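Local structure of ecdysteroid-phosphate phosphatase (Bombyx mori, 3C7T) at residues 114-119 with 149-154. The protein removes phosphate from ecdysteroid 22-phosphates, releasing active moulting hormones, and also has protein tyrosine phosphatase activity, both carried out by its histidine-phosphatase domain. Residues are numbered along the deposited sequence; the frame is centred on the assembly and turned at random.
Sequences VEPGLF and YKPYVE
Just past strand 112-114, one edge of the central histidine-phosphatase sheet, the carboxylate of E115 ties the 3-10 turn 116-118 to the irregular chain 149-154. Four donors converge on its two oxygens. OE1 takes the hydroxyl of Y149 (OH to OE1 2.7 Å) on its anti lone pair and the backbone N of Y152 (2.8 Å from OE1) on the syn side. OE2 accepts the N of V153 at 3.1 Å, again syn, and uses its anti lone pair for the N of G117 within its own segment, 2.8 Å away. Both syn donors stand some 20° out of the carboxylate plane, so the consecutive N-H groups of Y152 and V153 meet the two oxygens slightly obliquely. A bend at chi2 (47°) turns the carboxylate toward the start of its own 3-10 turn, which brings OE2 to G117 N. The Y149 ring lies nearly perpendicular to the carboxylate (83°) and receives V114 O at its edge, CE2 to O 3.4 Å. Apolar packing flanks this polar centre: P116 CD rests on P151 CB at 3.6 Å, and G117 CA is 3.6 Å from V153 CB. V153 O, buried beside the P116 ring, has no hydrogen-bonding partner. Helix 162-179 backs the junction, with A172 against E115 and D179 OD2 hydrogen-bonded to the Y152 hydroxyl. Beyond the turn, the F119 ring meets that of H192, inferred to be an active-site residue. A buried glutamate thus bridges two loops through two backbone N-H groups and a tyrosine hydroxyl at the sheet edge of this phosphoglycerate-mutase-like α/β fold.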
# COMPACT_ATOMS: atom_id res chain seq x y z
N VAL A 114 7.35 -24.74 -0.34
CA VAL A 114 6.62 -24.57 -1.60
C VAL A 114 5.94 -25.90 -1.91
O VAL A 114 6.60 -26.94 -2.10
CB VAL A 114 7.56 -24.10 -2.74
CG1 VAL A 114 6.87 -24.19 -4.12
CG2 VAL A 114 8.04 -22.68 -2.47
N GLU A 115 4.61 -25.86 -1.91
CA GLU A 115 3.77 -27.04 -1.98
C GLU A 115 2.86 -26.95 -3.21
O GLU A 115 1.89 -26.19 -3.22
CB GLU A 115 2.92 -27.13 -0.72
CG GLU A 115 1.98 -28.32 -0.70
CD GLU A 115 2.69 -29.61 -1.10
OE1 GLU A 115 3.63 -30.02 -0.37
OE2 GLU A 115 2.32 -30.18 -2.15
N PRO A 116 3.19 -27.71 -4.27
CA PRO A 116 2.32 -27.72 -5.46
C PRO A 116 0.88 -28.20 -5.17
O PRO A 116 -0.05 -27.89 -5.93
CB PRO A 116 3.06 -28.65 -6.43
CG PRO A 116 4.50 -28.58 -5.96
CD PRO A 116 4.41 -28.52 -4.48
N GLY A 117 0.69 -28.90 -4.06
CA GLY A 117 -0.66 -29.31 -3.66
C GLY A 117 -1.57 -28.11 -3.53
O GLY A 117 -2.77 -28.21 -3.75
N LEU A 118 -0.99 -26.95 -3.20
CA LEU A 118 -1.74 -25.72 -2.99
C LEU A 118 -2.03 -24.92 -4.27
O LEU A 118 -2.75 -23.92 -4.21
CB LEU A 118 -1.00 -24.83 -1.96
CG LEU A 118 -0.82 -25.43 -0.55
CD1 LEU A 118 -0.05 -24.46 0.31
CD2 LEU A 118 -2.17 -25.80 0.10
N PHE A 119 -1.50 -25.35 -5.41
CA PHE A 119 -1.72 -24.59 -6.65
C PHE A 119 -3.21 -24.55 -7.05
O PHE A 119 -3.97 -25.48 -6.77
CB PHE A 119 -0.82 -25.07 -7.80
CG PHE A 119 -0.83 -24.16 -9.01
CD1 PHE A 119 -0.32 -22.87 -8.93
CD2 PHE A 119 -1.36 -24.60 -10.23
CE1 PHE A 119 -0.34 -22.02 -10.04
CE2 PHE A 119 -1.39 -23.76 -11.35
CZ PHE A 119 -0.87 -22.47 -11.26
N TYR A 149 12.71 -29.11 1.57
CA TYR A 149 11.32 -29.52 1.66
C TYR A 149 10.94 -30.49 0.54
O TYR A 149 11.18 -30.23 -0.63
CB TYR A 149 10.39 -28.29 1.64
CG TYR A 149 8.94 -28.67 1.73
CD1 TYR A 149 8.43 -29.31 2.85
CD2 TYR A 149 8.07 -28.39 0.67
CE1 TYR A 149 7.08 -29.67 2.93
CE2 TYR A 149 6.72 -28.74 0.74
CZ TYR A 149 6.23 -29.37 1.87
OH TYR A 149 4.91 -29.71 1.95
N LYS A 150 10.34 -31.62 0.92
CA LYS A 150 9.84 -32.59 -0.07
C LYS A 150 8.30 -32.52 -0.11
O LYS A 150 7.64 -32.88 0.86
CB LYS A 150 10.36 -34.00 0.24
CG LYS A 150 11.88 -34.17 -0.05
CD LYS A 150 12.52 -35.27 0.80
CE LYS A 150 14.06 -35.15 0.83
NZ LYS A 150 14.55 -33.96 1.62
N PRO A 151 7.74 -31.99 -1.22
CA PRO A 151 6.30 -31.71 -1.33
C PRO A 151 5.41 -32.94 -1.22
O PRO A 151 5.79 -34.02 -1.67
CB PRO A 151 6.15 -31.11 -2.73
CG PRO A 151 7.51 -30.64 -3.10
CD PRO A 151 8.45 -31.60 -2.45
N TYR A 152 4.22 -32.75 -0.65
CA TYR A 152 3.22 -33.81 -0.57
C TYR A 152 2.64 -34.21 -1.92
O TYR A 152 2.26 -35.37 -2.12
CB TYR A 152 2.08 -33.42 0.37
CG TYR A 152 2.52 -33.20 1.78
CD1 TYR A 152 3.09 -34.24 2.53
CD2 TYR A 152 2.37 -31.95 2.38
CE1 TYR A 152 3.51 -34.03 3.85
CE2 TYR A 152 2.78 -31.74 3.69
CZ TYR A 152 3.34 -32.78 4.42
OH TYR A 152 3.73 -32.56 5.70
N VAL A 153 2.56 -33.23 -2.82
CA VAL A 153 1.97 -33.42 -4.13
C VAL A 153 2.97 -33.02 -5.20
O VAL A 153 3.55 -31.94 -5.17
CB VAL A 153 0.65 -32.62 -4.31
CG1 VAL A 153 0.20 -32.65 -5.76
CG2 VAL A 153 -0.45 -33.17 -3.40
N GLU A 154 3.17 -33.96 -6.12
CA GLU A 154 3.89 -33.74 -7.35
C GLU A 154 2.81 -33.35 -8.35
O GLU A 154 1.78 -34.02 -8.44
CB GLU A 154 4.57 -35.05 -7.76
CG GLU A 154 5.04 -35.13 -9.21
CD GLU A 154 6.50 -34.74 -9.37
OE1 GLU A 154 7.38 -35.54 -8.96
OE2 GLU A 154 6.75 -33.63 -9.90